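Envelope glycoprotein (Bourbon virus, PDB 5ZKX) probably drives fusion of the viral envelope with host membranes as a trimeric class III fusion glycoprotein of the baculovirus gp64 family, captured here in its postfusion form. Local coordinates at residues A[31-36]-A[199-204]; A[241-246]-A[256-261]. All coordinates share one frame; numbering follows the deposited sequence.

Interaction 1. Residues A[31-36]-A[199-204]; sequences KVTKTT and TRAETK
Lys34 sets CG opposite its backbone N (chi1 -178°) and runs on extended, while Glu202, with CG lying between its own N and carbonyl carbon (chi1 61°), rises beside it in the same direction. The carboxylate thus reaches the lysine's aliphatic part, OE2 of Glu202 lying 3.4 Å from CD of Lys34, whereas the ion pair from NZ of Lys34 to that OE2 is long at 3.9 Å. A weak bridge from NH2 of Arg200 reaches the other oxygen, OE1 of Glu202, so one acid serves two bases. Lys204 bends at its third torsion and lays its CD 3.7 Å from CD of Lys34. The two ammonium groups come close, and Asp238, on strand 234-238, takes a salt bridge from each, which is probably what lets them converge. Beneath these chains the strands pair antiparallel through six backbone hydrogen bonds, from Val32 N to Lys204 O (2.9 Å) at one end to Arg200 N to Thr36 O (2.8 Å) at the other. The other face carries Thr33, Thr35, Ala201 and Thr203, small or beta-branched residues suited to an extended strand; CG2 of Thr35 meets CB of Thr199 at 3.8 Å. Regular backbone bonding therefore fixes the register, while long aliphatic stems and acids shared between bases let charged residues pack together on a largely accessible part of the sheet.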
loop_
_atom_site.group_PDB
_atom_site.type_symbol
_atom_site.label_atom_id
_atom_site.label_comp_id
_atom_site.label_asym_id
_atom_site.label_seq_id
_atom_site.Cartn_x
_atom_site.Cartn_y
_atom_site.Cartn_z
ATOM N N LYS A 31 6.203 5.182 -29.966
ATOM C CA LYS A 31 6.734 6.537 -30.028
ATOM C C LYS A 31 5.685 7.515 -29.513
ATOM O O LYS A 31 4.576 7.585 -30.054
ATOM C CB LYS A 31 7.136 6.872 -31.462
ATOM C CG LYS A 31 7.987 8.115 -31.619
ATOM C CD LYS A 31 8.204 8.414 -33.090
ATOM C CE LYS A 31 9.231 9.514 -33.297
ATOM N NZ LYS A 31 9.398 9.833 -34.744
ATOM N N VAL A 32 6.031 8.266 -28.466
ATOM C CA VAL A 32 5.089 9.146 -27.788
ATOM C C VAL A 32 5.744 10.498 -27.539
ATOM O O VAL A 32 6.971 10.626 -27.479
ATOM C CB VAL A 32 4.592 8.553 -26.448
ATOM C CG1 VAL A 32 3.882 7.228 -26.665
ATOM C CG2 VAL A 32 5.753 8.384 -25.474
ATOM N N THR A 33 4.902 11.515 -27.399
ATOM C CA THR A 33 5.311 12.781 -26.808
ATOM C C THR A 33 4.968 12.733 -25.323
ATOM O O THR A 33 3.818 12.467 -24.955
ATOM C CB THR A 33 4.626 13.960 -27.495
ATOM O OG1 THR A 33 5.282 14.231 -28.741
ATOM C CG2 THR A 33 4.695 15.202 -26.621
ATOM N N LYS A 34 5.962 12.964 -24.475
ATOM C CA LYS A 34 5.813 12.828 -23.033
ATOM C C LYS A 34 5.881 14.210 -22.397
ATOM O O LYS A 34 6.893 14.907 -22.528
ATOM C CB LYS A 34 6.890 11.908 -22.461
ATOM C CG LYS A 34 6.792 11.675 -20.966
ATOM C CD LYS A 34 8.047 10.999 -20.450
ATOM C CE LYS A 34 8.089 10.978 -18.935
ATOM N NZ LYS A 34 9.292 10.254 -18.434
ATOM N N THR A 35 4.805 14.602 -21.720
ATOM C CA THR A 35 4.693 15.916 -21.100
ATOM C C THR A 35 4.904 15.799 -19.596
ATOM O O THR A 35 4.243 14.992 -18.936
ATOM C CB THR A 35 3.323 16.531 -21.387
ATOM O OG1 THR A 35 3.018 16.389 -22.779
ATOM C CG2 THR A 35 3.308 18.006 -21.012
ATOM N N THR A 36 5.820 16.605 -19.058
ATOM C CA THR A 36 6.095 16.629 -17.629
ATOM C C THR A 36 6.083 18.068 -17.123
ATOM O O THR A 36 6.172 19.024 -17.895
ATOM C CB THR A 36 7.444 15.968 -17.290
ATOM O OG1 THR A 36 8.495 16.593 -18.035
ATOM C CG2 THR A 36 7.408 14.484 -17.621
ATOM N N THR A 199 5.095 23.666 -19.243
ATOM C CA THR A 199 5.307 22.230 -19.289
ATOM C C THR A 199 6.476 21.906 -20.207
ATOM O O THR A 199 6.821 22.677 -21.106
ATOM C CB THR A 199 4.054 21.496 -19.777
ATOM O OG1 THR A 199 3.840 21.796 -21.161
ATOM C CG2 THR A 199 2.837 21.928 -18.981
ATOM N N ARG A 200 7.085 20.750 -19.962
ATOM C CA ARG A 200 8.161 20.230 -20.793
ATOM C C ARG A 200 7.664 19.012 -21.558
ATOM O O ARG A 200 6.960 18.163 -21.002
ATOM C CB ARG A 200 9.384 19.856 -19.951
ATOM C CG ARG A 200 10.371 18.949 -20.671
ATOM C CD ARG A 200 11.682 18.805 -19.916
ATOM N NE ARG A 200 12.806 18.612 -20.828
ATOM C CZ ARG A 200 13.328 17.427 -21.135
ATOM N NH1 ARG A 200 14.349 17.350 -21.979
ATOM N NH2 ARG A 200 12.833 16.320 -20.598
ATOM N N ALA A 201 8.022 18.938 -22.839
ATOM C CA ALA A 201 7.623 17.836 -23.704
ATOM C C ALA A 201 8.859 17.235 -24.356
ATOM O O ALA A 201 9.699 17.965 -24.893
ATOM C CB ALA A 201 6.629 18.299 -24.775
ATOM N N GLU A 202 8.967 15.911 -24.305
ATOM C CA GLU A 202 10.046 15.191 -24.959
ATOM C C GLU A 202 9.460 14.067 -25.800
ATOM O O GLU A 202 8.412 13.505 -25.470
ATOM C CB GLU A 202 11.049 14.622 -23.942
ATOM C CG GLU A 202 10.444 13.632 -22.959
ATOM C CD GLU A 202 11.491 12.917 -22.126
ATOM O OE1 GLU A 202 12.675 13.317 -22.183
ATOM O OE2 GLU A 202 11.132 11.953 -21.417
ATOM N N THR A 203 10.135 13.763 -26.903
ATOM C CA THR A 203 9.785 12.617 -27.729
ATOM C C THR A 203 10.625 11.422 -27.304
ATOM O O THR A 203 11.849 11.525 -27.194
ATOM C CB THR A 203 10.010 12.923 -29.209
ATOM O OG1 THR A 203 9.388 14.171 -29.535
ATOM C CG2 THR A 203 9.416 11.822 -30.078
ATOM N N LYS A 204 9.967 10.295 -27.056
ATOM C CA LYS A 204 10.683 9.098 -26.645
ATOM C C LYS A 204 9.855 7.876 -27.015
ATOM O O LYS A 204 8.670 7.978 -27.344
ATOM C CB LYS A 204 10.994 9.123 -25.144
ATOM C CG LYS A 204 9.772 8.990 -24.249
ATOM C CD LYS A 204 10.160 9.034 -22.784
ATOM C CE LYS A 204 11.103 7.895 -22.428
ATOM N NZ LYS A 204 11.433 7.872 -20.974
#

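Interaction 2. Residues A[241-246]-A[256-261]; sequences NFFEFP and ACYKNE
Strand 256-260 and the weakly bonded strand 241-245 run in roughly the same direction, at 34°, with their axes 10.2 Å apart at closest approach, a gap bridged by side chains. Tyr258 and Phe243 meet in an offset stack, centroids 4.5 Å apart and planes 15° from parallel; CZ of Phe243 lies over one face of the tyrosine, displaced toward its rim. The phenylalanine reaches it with CG between its backbone N and carbonyl carbon (chi1 53°). Phe245 instead presents an edge: its CE1 is 3.6 Å from the carbonyl O of Tyr258 and 3.8 Å from CB of the same residue, and the edge also meets CB of Asn260. At the phenol end, ND2 of Asn241 gives OH of Tyr258 a straight but weak hydrogen bond of 3.3 Å, approaching at the ring edge with the amide almost perpendicular to the ring. Stronger partners lie elsewhere: Asp238 for the phenol and Lys413 for the amide oxygen of Asn241. Tyrosine suits this buried place because its ring joins the aromatic packing while its hydroxyl engages the polar groups bordering it, so the contact unites apolar stacking with a satisfied buried hydroxyl.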
loop_
_atom_site.group_PDB
_atom_site.type_symbol
_atom_site.label_atom_id
_atom_site.label_comp_id
_atom_site.label_asym_id
_atom_site.label_seq_id
_atom_site.Cartn_x
_atom_site.Cartn_y
_atom_site.Cartn_z
ATOM N N ASN A 241 7.341 4.118 -14.044
ATOM C CA ASN A 241 5.916 4.275 -14.298
ATOM C C ASN A 241 5.400 3.085 -15.094
ATOM O O ASN A 241 6.010 2.690 -16.093
ATOM C CB ASN A 241 5.632 5.563 -15.073
ATOM C CG ASN A 241 5.766 6.804 -14.220
ATOM O OD1 ASN A 241 5.856 6.725 -12.997
ATOM N ND2 ASN A 241 5.770 7.966 -14.866
ATOM N N PHE A 242 4.269 2.531 -14.665
ATOM C CA PHE A 242 3.649 1.397 -15.336
ATOM C C PHE A 242 2.166 1.677 -15.484
ATOM O O PHE A 242 1.500 2.029 -14.506
ATOM C CB PHE A 242 3.877 0.101 -14.556
ATOM C CG PHE A 242 5.324 -0.212 -14.327
ATOM C CD1 PHE A 242 6.019 0.385 -13.287
ATOM C CD2 PHE A 242 5.992 -1.093 -15.156
ATOM C CE1 PHE A 242 7.347 0.105 -13.077
ATOM C CE2 PHE A 242 7.317 -1.380 -14.943
ATOM C CZ PHE A 242 7.999 -0.773 -13.906
ATOM N N PHE A 243 1.651 1.514 -16.700
ATOM C CA PHE A 243 0.309 1.988 -17.000
ATOM C C PHE A 243 -0.223 1.281 -18.234
ATOM O O PHE A 243 0.540 0.854 -19.104
ATOM C CB PHE A 243 0.293 3.504 -17.221
ATOM C CG PHE A 243 1.285 3.979 -18.248
ATOM C CD1 PHE A 243 2.609 4.205 -17.904
ATOM C CD2 PHE A 243 0.895 4.203 -19.556
ATOM C CE1 PHE A 243 3.521 4.635 -18.847
ATOM C CE2 PHE A 243 1.804 4.637 -20.501
ATOM C CZ PHE A 243 3.117 4.851 -20.144
ATOM N N GLU A 244 -1.545 1.177 -18.296
ATOM C CA GLU A 244 -2.247 0.645 -19.454
ATOM C C GLU A 244 -2.449 1.768 -20.467
ATOM O O GLU A 244 -3.138 2.752 -20.177
ATOM C CB GLU A 244 -3.585 0.052 -19.020
ATOM C CG GLU A 244 -4.174 -0.978 -19.945
ATOM C CD GLU A 244 -5.413 -1.616 -19.353
ATOM O OE1 GLU A 244 -5.323 -2.176 -18.240
ATOM O OE2 GLU A 244 -6.484 -1.543 -19.992
ATOM N N PHE A 245 -1.843 1.632 -21.640
ATOM C CA PHE A 245 -1.972 2.667 -22.662
ATOM C C PHE A 245 -3.335 2.559 -23.340
ATOM O O PHE A 245 -3.695 1.483 -23.826
ATOM C CB PHE A 245 -0.856 2.555 -23.692
ATOM C CG PHE A 245 -0.556 3.843 -24.399
ATOM C CD1 PHE A 245 -0.312 5.000 -23.683
ATOM C CD2 PHE A 245 -0.520 3.898 -25.779
ATOM C CE1 PHE A 245 -0.038 6.186 -24.328
ATOM C CE2 PHE A 245 -0.246 5.085 -26.432
ATOM C CZ PHE A 245 -0.004 6.229 -25.705
ATOM N N PRO A 246 -4.102 3.649 -23.414
ATOM C CA PRO A 246 -5.518 3.540 -23.784
ATOM C C PRO A 246 -5.766 3.366 -25.272
ATOM O O PRO A 246 -4.836 3.202 -26.067
ATOM C CB PRO A 246 -6.098 4.868 -23.287
ATOM C CG PRO A 246 -4.970 5.824 -23.467
ATOM C CD PRO A 246 -3.706 5.045 -23.164
ATOM N N ALA A 256 3.039 12.797 -15.430
ATOM C CA ALA A 256 3.371 12.866 -16.846
ATOM C C ALA A 256 2.174 12.455 -17.689
ATOM O O ALA A 256 1.314 11.689 -17.247
ATOM C CB ALA A 256 4.578 11.981 -17.180
ATOM N N CYS A 257 2.136 12.980 -18.912
ATOM C CA CYS A 257 1.152 12.607 -19.919
ATOM C C CYS A 257 1.867 11.995 -21.114
ATOM O O CYS A 257 2.956 12.440 -21.494
ATOM C CB CYS A 257 0.323 13.813 -20.364
ATOM S SG CYS A 257 -0.662 14.547 -19.049
ATOM N N TYR A 258 1.254 10.966 -21.698
ATOM C CA TYR A 258 1.817 10.244 -22.832
ATOM C C TYR A 258 0.844 10.323 -23.996
ATOM O O TYR A 258 -0.261 9.777 -23.922
ATOM C CB TYR A 258 2.096 8.784 -22.472
ATOM C CG TYR A 258 3.060 8.606 -21.325
ATOM C CD1 TYR A 258 2.601 8.444 -20.025
ATOM C CD2 TYR A 258 4.429 8.597 -21.543
ATOM C CE1 TYR A 258 3.480 8.281 -18.973
ATOM C CE2 TYR A 258 5.315 8.433 -20.500
ATOM C CZ TYR A 258 4.837 8.276 -19.216
ATOM O OH TYR A 258 5.717 8.111 -18.174
ATOM N N LYS A 259 1.252 10.995 -25.067
ATOM C CA LYS A 259 0.434 11.111 -26.263
ATOM C C LYS A 259 1.129 10.411 -27.418
ATOM O O LYS A 259 2.294 10.693 -27.718
ATOM C CB LYS A 259 0.157 12.569 -26.628
ATOM C CG LYS A 259 -0.979 12.719 -27.630
ATOM C CD LYS A 259 -1.234 14.170 -27.969
ATOM C CE LYS A 259 -2.643 14.364 -28.487
ATOM N NZ LYS A 259 -2.779 15.626 -29.261
ATOM N N ASN A 260 0.410 9.502 -28.057
ATOM C CA ASN A 260 0.925 8.821 -29.230
ATOM C C ASN A 260 0.908 9.773 -30.415
ATOM O O ASN A 260 -0.159 10.253 -30.813
ATOM C CB ASN A 260 0.079 7.584 -29.518
ATOM C CG ASN A 260 0.711 6.666 -30.538
ATOM O OD1 ASN A 260 1.916 6.708 -30.767
ATOM N ND2 ASN A 260 -0.106 5.829 -31.162
ATOM N N GLU A 261 2.082 10.070 -30.969
ATOM C CA GLU A 261 2.111 10.617 -32.315
ATOM C C GLU A 261 1.381 9.648 -33.236
ATOM O O GLU A 261 1.232 8.465 -32.916
ATOM C CB GLU A 261 3.551 10.852 -32.767
ATOM C CG GLU A 261 4.158 12.122 -32.186
ATOM C CD GLU A 261 5.557 11.913 -31.648
ATOM O OE1 GLU A 261 5.937 12.617 -30.687
ATOM O OE2 GLU A 261 6.277 11.048 -32.185
#

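How the interactions relate
Both contacts belong to one mixed sheet, in which strands 26-36 and 256-260 are neighbours. Interaction 1 is a lateral pairing of adjacent strands near the surface; interaction 2 is buried and joins non-adjacent strands of the sheet, with 241-245 at one margin. Their chemistry follows: backbone bonds and shared charges in the first, aromatic rings in the second. Their centres lie about 10 Å apart, and the segments touch directly, Thr33 N lying 2.8 Å from Lys259 O in the backbone pairing of those neighbours. Asp238 ties them further, accepting from both lysines of interaction 1 and from the Tyr258 hydroxyl of interaction 2. The backbone N of Phe242 is hydrogen-bonded to OD1 of Asn289 of the second subunit.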